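Local coordinates for selenium-binding protein (Sulfolobus tokodaii, PDB 2ECE), which is of uncertain function but has a beta-propeller fold and may bind selenium, at residues A[54-58]-A[59-63]; A[206-210]-A[211-215]; A[271-275]-A[276-280]. All coordinates share one frame; numbering follows the deposited sequence.

Contact 1: residues A[54-58]-A[59-63]; sequences SETYS and KIVHK
A type II beta turn from Thr56 to Lys59, overlapping a type I turn from Ser54 to Tyr57, folds this surface loop of the beta-propeller back into strand 60-65, an outermost strand of its four-stranded antiparallel blade. Tyr57 psi of 137° followed by a positive phi at Ser58 fits type II. The bond closing it, Lys59 N to Thr56 O, is weak, and the position of that oxygen is somewhat doubtful. Side chains supply further evidence of the fold-back. Thr56 and Val61 cross at about a right angle, with Val61 CG1 3.8 Å from Thr56 CB and the same distance from Thr56 OG1. Beside them the extended chain of Lys59 passes Thr56, bringing Lys59 CD within 4.2 Å of Thr56 CB. The threonine hydroxyl sits between its own backbone N and carbonyl carbon (chi1 48°), and there it also bonds to Asp49 of the adjacent strand 44-49 and to Arg118. Asp49 is thus a shared partner: its carboxylate holds Ser54 OG as well, while its backbone pairs with Ser58 and Lys59. Ser58 OG turns to another blade and bonds the backbone of Phe436. The first turn is stabilised by an ST turn, in which Thr56 N donates to Ser54 OG at 3.1 Å, nearly straight at 165°.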
loop_
_atom_site.group_PDB
_atom_site.type_symbol
_atom_site.label_atom_id
_atom_site.label_comp_id
_atom_site.label_asym_id
_atom_site.label_seq_id
_atom_site.Cartn_x
_atom_site.Cartn_y
_atom_site.Cartn_z
ATOM N N SER A 54 4.777 10.507 24.998
ATOM C CA SER A 54 5.463 9.339 25.532
ATOM C C SER A 54 6.955 9.572 25.664
ATOM O O SER A 54 7.553 10.309 24.882
ATOM C CB SER A 54 5.228 8.120 24.640
ATOM O OG SER A 54 6.026 7.032 25.078
ATOM N N GLU A 55 7.560 8.928 26.655
ATOM C CA GLU A 55 8.989 9.066 26.867
ATOM C C GLU A 55 9.783 8.258 25.843
ATOM O O GLU A 55 10.995 8.434 25.705
ATOM C CB GLU A 55 9.337 8.663 28.302
ATOM C CG GLU A 55 8.811 9.686 29.310
ATOM C CD GLU A 55 8.994 9.271 30.752
ATOM O OE1 GLU A 55 8.770 10.124 31.639
ATOM O OE2 GLU A 55 9.350 8.101 31.005
ATOM N N THR A 56 9.097 7.377 25.117
ATOM C CA THR A 56 9.753 6.587 24.081
ATOM C C THR A 56 9.212 6.998 22.712
ATOM O O THR A 56 9.149 6.194 21.783
ATOM C CB THR A 56 9.555 5.063 24.286
ATOM O OG1 THR A 56 8.177 4.771 24.551
ATOM C CG2 THR A 56 10.422 4.573 25.435
ATOM N N TYR A 57 8.833 8.268 22.601
ATOM C CA TYR A 57 8.304 8.824 21.360
ATOM C C TYR A 57 9.349 8.739 20.246
ATOM O O TYR A 57 10.525 9.017 20.470
ATOM C CB TYR A 57 7.894 10.282 21.594
ATOM C CG TYR A 57 7.509 11.059 20.353
ATOM C CD1 TYR A 57 6.455 10.644 19.536
ATOM C CD2 TYR A 57 8.184 12.231 20.010
ATOM C CE1 TYR A 57 6.081 11.382 18.411
ATOM C CE2 TYR A 57 7.821 12.971 18.893
ATOM C CZ TYR A 57 6.769 12.541 18.097
ATOM O OH TYR A 57 6.413 13.276 16.991
ATOM N N SER A 58 8.911 8.340 19.054
ATOM C CA SER A 58 9.783 8.216 17.885
ATOM C C SER A 58 10.863 7.146 18.037
ATOM O O SER A 58 11.931 7.231 17.421
ATOM C CB SER A 58 10.441 9.564 17.571
ATOM O OG SER A 58 11.084 9.535 16.306
ATOM N N LYS A 59 10.578 6.136 18.853
ATOM C CA LYS A 59 11.510 5.042 19.089
ATOM C C LYS A 59 10.894 3.701 18.731
ATOM O O LYS A 59 9.685 3.518 18.851
ATOM C CB LYS A 59 11.894 4.964 20.561
ATOM C CG LYS A 59 12.992 5.882 21.047
ATOM C CD LYS A 59 13.285 5.505 22.492
ATOM C CE LYS A 59 14.532 6.152 23.050
ATOM N NZ LYS A 59 14.687 5.745 24.473
ATOM N N ILE A 60 11.729 2.759 18.302
ATOM C CA ILE A 60 11.246 1.415 18.014
ATOM C C ILE A 60 11.260 0.801 19.405
ATOM O O ILE A 60 12.321 0.671 20.016
ATOM C CB ILE A 60 12.220 0.634 17.129
ATOM C CG1 ILE A 60 12.291 1.270 15.741
ATOM C CG2 ILE A 60 11.782 -0.818 17.051
ATOM C CD1 ILE A 60 13.452 0.773 14.895
ATOM N N VAL A 61 10.097 0.433 19.922
ATOM C CA VAL A 61 10.047 -0.124 21.261
ATOM C C VAL A 61 10.018 -1.645 21.289
ATOM O O VAL A 61 10.164 -2.253 22.349
ATOM C CB VAL A 61 8.842 0.439 22.026
ATOM C CG1 VAL A 61 8.979 1.949 22.144
ATOM C CG2 VAL A 61 7.557 0.080 21.305
ATOM N N HIS A 62 9.847 -2.255 20.118
ATOM C CA HIS A 62 9.812 -3.709 20.012
ATOM C C HIS A 62 9.883 -4.136 18.551
ATOM O O HIS A 62 9.455 -3.412 17.653
ATOM C CB HIS A 62 8.527 -4.266 20.638
ATOM C CG HIS A 62 8.486 -5.763 20.717
ATOM N ND1 HIS A 62 9.294 -6.488 21.566
ATOM C CD2 HIS A 62 7.737 -6.673 20.045
ATOM C CE1 HIS A 62 9.047 -7.777 21.416
ATOM N NE2 HIS A 62 8.106 -7.917 20.499
ATOM N N LYS A 63 10.437 -5.322 18.331
ATOM C CA LYS A 63 10.560 -5.883 16.997
ATOM C C LYS A 63 10.026 -7.303 17.038
ATOM O O LYS A 63 10.477 -8.126 17.834
ATOM C CB LYS A 63 12.024 -5.897 16.539
ATOM C CG LYS A 63 12.622 -4.523 16.248
ATOM C CD LYS A 63 14.047 -4.659 15.713
ATOM C CE LYS A 63 14.638 -3.311 15.326
ATOM N NZ LYS A 63 15.968 -3.458 14.669
#

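Contact 2: residues A[206-210]-A[211-215]; sequences EWAVP and NTIED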
loop_
_atom_site.group_PDB
_atom_site.type_symbol
_atom_site.label_atom_id
_atom_site.label_comp_id
_atom_site.label_asym_id
_atom_site.label_seq_id
_atom_site.Cartn_x
_atom_site.Cartn_y
_atom_site.Cartn_z
ATOM N N GLU A 206 -3.237 -4.194 -11.688
ATOM C CA GLU A 206 -2.268 -5.059 -12.367
ATOM C C GLU A 206 -0.825 -4.552 -12.351
ATOM O O GLU A 206 -0.545 -3.416 -12.744
ATOM C CB GLU A 206 -2.647 -5.249 -13.842
ATOM C CG GLU A 206 -4.084 -5.653 -14.162
ATOM C CD GLU A 206 -4.303 -5.770 -15.672
ATOM O OE1 GLU A 206 -3.596 -5.062 -16.418
ATOM O OE2 GLU A 206 -5.176 -6.548 -16.116
ATOM N N TRP A 207 0.089 -5.411 -11.912
ATOM C CA TRP A 207 1.504 -5.073 -11.911
ATOM C C TRP A 207 2.125 -6.021 -12.937
ATOM O O TRP A 207 2.160 -5.704 -14.122
ATOM C CB TRP A 207 2.116 -5.280 -10.526
ATOM C CG TRP A 207 3.523 -4.751 -10.387
ATOM C CD1 TRP A 207 4.099 -3.741 -11.112
ATOM C CD2 TRP A 207 4.491 -5.138 -9.401
ATOM N NE1 TRP A 207 5.361 -3.471 -10.630
ATOM C CE2 TRP A 207 5.627 -4.311 -9.582
ATOM C CE3 TRP A 207 4.508 -6.094 -8.379
ATOM C CZ2 TRP A 207 6.766 -4.418 -8.778
ATOM C CZ3 TRP A 207 5.644 -6.200 -7.578
ATOM C CH2 TRP A 207 6.756 -5.364 -7.783
ATOM N N ALA A 208 2.573 -7.189 -12.483
ATOM C CA ALA A 208 3.168 -8.202 -13.355
ATOM C C ALA A 208 3.268 -9.473 -12.521
ATOM O O ALA A 208 3.131 -9.405 -11.305
ATOM C CB ALA A 208 4.553 -7.760 -13.819
ATOM N N VAL A 209 3.495 -10.623 -13.156
ATOM C CA VAL A 209 3.597 -11.872 -12.406
ATOM C C VAL A 209 4.950 -11.976 -11.710
ATOM O O VAL A 209 5.892 -11.264 -12.057
ATOM C CB VAL A 209 3.408 -13.114 -13.314
ATOM C CG1 VAL A 209 2.069 -13.033 -14.034
ATOM C CG2 VAL A 209 4.561 -13.228 -14.298
ATOM N N PRO A 210 5.057 -12.857 -10.702
ATOM C CA PRO A 210 6.299 -13.056 -9.950
ATOM C C PRO A 210 7.527 -13.268 -10.826
ATOM O O PRO A 210 8.555 -12.618 -10.637
ATOM C CB PRO A 210 5.985 -14.282 -9.099
ATOM C CG PRO A 210 4.538 -14.064 -8.778
ATOM C CD PRO A 210 3.973 -13.675 -10.132
ATOM N N ASN A 211 7.421 -14.179 -11.787
ATOM C CA ASN A 211 8.551 -14.459 -12.659
ATOM C C ASN A 211 9.009 -13.255 -13.473
ATOM O O ASN A 211 10.081 -13.282 -14.076
ATOM C CB ASN A 211 8.233 -15.653 -13.571
ATOM C CG ASN A 211 8.118 -16.949 -12.789
ATOM O OD1 ASN A 211 8.662 -17.060 -11.691
ATOM N ND2 ASN A 211 7.419 -17.936 -13.348
ATOM N N THR A 212 8.211 -12.190 -13.482
ATOM C CA THR A 212 8.588 -10.981 -14.208
ATOM C C THR A 212 9.284 -9.964 -13.299
ATOM O O THR A 212 10.303 -9.375 -13.674
ATOM C CB THR A 212 7.359 -10.270 -14.829
ATOM O OG1 THR A 212 6.794 -11.082 -15.868
ATOM C CG2 THR A 212 7.765 -8.913 -15.402
ATOM N N ILE A 213 8.739 -9.778 -12.097
ATOM C CA ILE A 213 9.257 -8.783 -11.160
ATOM C C ILE A 213 10.329 -9.175 -10.143
ATOM O O ILE A 213 11.175 -8.349 -9.809
ATOM C CB ILE A 213 8.090 -8.125 -10.370
ATOM C CG1 ILE A 213 7.497 -9.118 -9.365
ATOM C CG2 ILE A 213 7.001 -7.665 -11.331
ATOM C CD1 ILE A 213 8.077 -8.988 -7.967
ATOM N N GLU A 214 10.322 -10.412 -9.659
ATOM C CA GLU A 214 11.288 -10.798 -8.631
ATOM C C GLU A 214 12.777 -10.521 -8.878
ATOM O O GLU A 214 13.483 -10.140 -7.946
ATOM C CB GLU A 214 11.080 -12.262 -8.239
ATOM C CG GLU A 214 9.687 -12.517 -7.668
ATOM C CD GLU A 214 9.538 -13.882 -7.026
ATOM O OE1 GLU A 214 10.101 -14.863 -7.558
ATOM O OE2 GLU A 214 8.839 -13.977 -5.997
ATOM N N ASP A 215 13.263 -10.691 -10.107
ATOM C CA ASP A 215 14.678 -10.431 -10.372
ATOM C C ASP A 215 14.962 -8.988 -10.780
ATOM O O ASP A 215 16.066 -8.672 -11.224
ATOM C CB ASP A 215 15.225 -11.385 -11.447
ATOM C CG ASP A 215 15.305 -12.820 -10.966
ATOM O OD1 ASP A 215 15.561 -13.020 -9.762
ATOM O OD2 ASP A 215 15.124 -13.749 -11.787
HETATM O O HOH W 1 4.159 -10.306 -16.098
#
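One face of the Trp207 indole is covered by Ile213. The methyl CG2 of Ile213 stands 3.9 Å from the centroid of the Trp207 six-membered ring and only 5° off its normal, a CH-pi contact centred on the ring. The other branch of Ile213 reaches the benzo corner, with CD1 3.7 Å from Trp207 CZ3. Because Ile213 CG1 lies between its backbone N and carbonyl carbon (chi1 71°), both branches can meet the indole at once. Beyond the two segments the indole also meets the rings of Trp405, Tyr191 and Tyr226, all with inclined planes, and touches Met252 and Leu254 of strand 250-258. An alanine in place of Trp207 would probably open a gap beneath Ile213 and deprive those three rings of their common neighbour. Ile213 CG2 is also pressed against Ala208 CB at 3.5 Å, tighter than usual for two carbons.

The backbone fixes where Ile213 stands. Val209 O is shared by two N-H groups, accepting from Thr212 N at 2.9 Å and from Ile213 N at 3.2 Å. Pro210 O takes the next bond, from Glu214 N at 3.0 Å. A water accepts from Val209 N and lies 2.8 Å from Thr212 OG1, linking the residue before the helix to its first turn. Glu214 lies alongside Pro210 and forms a salt bridge with Arg139. These mixed three- and four-residue spacings mark a short helical turn with Val209 at the N-cap position, set in the loop between blade strands 201-204 and 229-234 of the propeller.

Contact 3: residues A[271-275]-A[276-280]; sequences MVVSL and KDLSS
Ser274 OG faces the turn 276-279 and accepts from Lys276 N at 3.0 Å. The hydroxyl is placed there by lying anti to its backbone N (chi1 161°), and it also comes 3.2 Å from Asp277 OD1, a weak bond whose proton is not settled. On the main chain, Ser274 O receives Leu278 N at 2.8 Å, while Ser274 N gives only a weak bond to Ser279 O. Between the two arms, the apolar contact is Val273 with Leu278, which run side by side with CG2 of the valine 3.9 Å from CD2 of the leucine.

A second shell orients Asp277. Its OD1 accepts Ser279 OG at 3.0 Å and Ser279 N at 3.2 Å, both from one face of the carboxylate; the bond to the backbone N makes an Asx turn and limits rotation of the acid. Farther along, a water donates to both Val272 O and Leu278 O, bridging the two arms. Ser280 OG donates to Val272 O at 2.5 Å, short enough for its exact length to be doubtful, and also bonds Val323 N in a nearby loop. With its arms running 159° apart, this is a polar beta-hairpin turn joining antiparallel strands 266-274 and 280-288 within a propeller blade.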
loop_
_atom_site.group_PDB
_atom_site.type_symbol
_atom_site.label_atom_id
_atom_site.label_comp_id
_atom_site.label_asym_id
_atom_site.label_seq_id
_atom_site.Cartn_x
_atom_site.Cartn_y
_atom_site.Cartn_z
ATOM N N MET A 271 -0.715 5.148 -12.091
ATOM C CA MET A 271 -0.075 4.441 -13.191
ATOM C C MET A 271 1.351 4.928 -13.025
ATOM O O MET A 271 1.622 6.118 -13.179
ATOM C CB MET A 271 -0.631 4.886 -14.546
ATOM C CG MET A 271 -1.990 4.306 -14.890
ATOM S SD MET A 271 -2.111 2.508 -14.610
ATOM C CE MET A 271 -0.888 1.878 -15.742
ATOM N N VAL A 272 2.257 4.013 -12.694
ATOM C CA VAL A 272 3.649 4.376 -12.438
ATOM C C VAL A 272 4.470 4.998 -13.566
ATOM O O VAL A 272 5.137 6.012 -13.357
ATOM C CB VAL A 272 4.444 3.164 -11.888
ATOM C CG1 VAL A 272 5.884 3.576 -11.588
ATOM C CG2 VAL A 272 3.775 2.637 -10.620
ATOM N N VAL A 273 4.433 4.414 -14.755
ATOM C CA VAL A 273 5.255 4.949 -15.828
ATOM C C VAL A 273 4.659 4.862 -17.228
ATOM O O VAL A 273 4.029 3.869 -17.599
ATOM C CB VAL A 273 6.638 4.259 -15.813
ATOM C CG1 VAL A 273 6.461 2.758 -15.903
ATOM C CG2 VAL A 273 7.504 4.770 -16.957
ATOM N N SER A 274 4.861 5.926 -18.000
ATOM C CA SER A 274 4.381 5.988 -19.371
ATOM C C SER A 274 5.495 5.542 -20.300
ATOM O O SER A 274 6.636 5.969 -20.151
ATOM C CB SER A 274 3.974 7.417 -19.730
ATOM O OG SER A 274 3.918 7.578 -21.138
ATOM N N LEU A 275 5.172 4.683 -21.258
ATOM C CA LEU A 275 6.177 4.214 -22.201
ATOM C C LEU A 275 6.531 5.302 -23.213
ATOM O O LEU A 275 7.489 5.157 -23.971
ATOM C CB LEU A 275 5.683 2.971 -22.943
ATOM C CG LEU A 275 5.468 1.700 -22.116
ATOM C CD1 LEU A 275 5.111 0.556 -23.040
ATOM C CD2 LEU A 275 6.725 1.369 -21.331
ATOM N N LYS A 276 5.761 6.388 -23.222
ATOM C CA LYS A 276 6.004 7.492 -24.151
ATOM C C LYS A 276 6.994 8.523 -23.615
ATOM O O LYS A 276 7.900 8.956 -24.334
ATOM C CB LYS A 276 4.695 8.208 -24.493
ATOM C CG LYS A 276 4.881 9.419 -25.407
ATOM C CD LYS A 276 3.671 10.351 -25.386
ATOM C CE LYS A 276 3.891 11.568 -26.287
ATOM N NZ LYS A 276 2.827 12.614 -26.141
ATOM N N ASP A 277 6.825 8.925 -22.357
ATOM C CA ASP A 277 7.706 9.930 -21.778
ATOM C C ASP A 277 8.089 9.713 -20.318
ATOM O O ASP A 277 8.556 10.640 -19.656
ATOM C CB ASP A 277 7.080 11.317 -21.929
ATOM C CG ASP A 277 5.707 11.408 -21.289
ATOM O OD1 ASP A 277 5.292 10.427 -20.635
ATOM O OD2 ASP A 277 5.046 12.458 -21.433
ATOM N N LEU A 278 7.889 8.501 -19.811
ATOM C CA LEU A 278 8.250 8.175 -18.429
ATOM C C LEU A 278 7.472 8.921 -17.346
ATOM O O LEU A 278 7.879 8.917 -16.186
ATOM C CB LEU A 278 9.745 8.428 -18.196
ATOM C CG LEU A 278 10.786 7.641 -18.990
ATOM C CD1 LEU A 278 12.162 8.253 -18.760
ATOM C CD2 LEU A 278 10.767 6.188 -18.559
ATOM N N SER A 279 6.368 9.565 -17.710
ATOM C CA SER A 279 5.580 10.291 -16.722
ATOM C C SER A 279 4.720 9.337 -15.899
ATOM O O SER A 279 4.536 8.173 -16.264
ATOM C CB SER A 279 4.666 11.306 -17.405
ATOM O OG SER A 279 3.675 10.651 -18.173
ATOM N N SER A 280 4.216 9.838 -14.776
ATOM C CA SER A 280 3.328 9.069 -13.910
ATOM C C SER A 280 1.989 9.775 -14.034
ATOM O O SER A 280 1.934 10.968 -14.356
ATOM C CB SER A 280 3.799 9.106 -12.447
ATOM O OG SER A 280 4.930 8.270 -12.243
HETATM O O HOH W 2 7.349 7.597 -13.656
#

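Contact 1 is a surface contact, whereas contacts 2 and 3 are largely buried. It also lies on the far side of the chain's centre from contact 3, their centres about 39 Å apart. Contacts 1 and 3 both link successive antiparallel strands of a blade, but contact 2 folds a helical turn into such a connection. The chemistry differs accordingly: overlapping turns tied to a neighbouring aspartate in contact 1, aromatic and aliphatic packing over a hydrogen-bonded helix start in contact 2, hydroxyl and carboxylate bonds in contact 3. Contacts 2 and 3 do not touch, at about 6 Å between nearest atoms, yet share strand 250-258: Trp207 and Val272 both lean on Leu254.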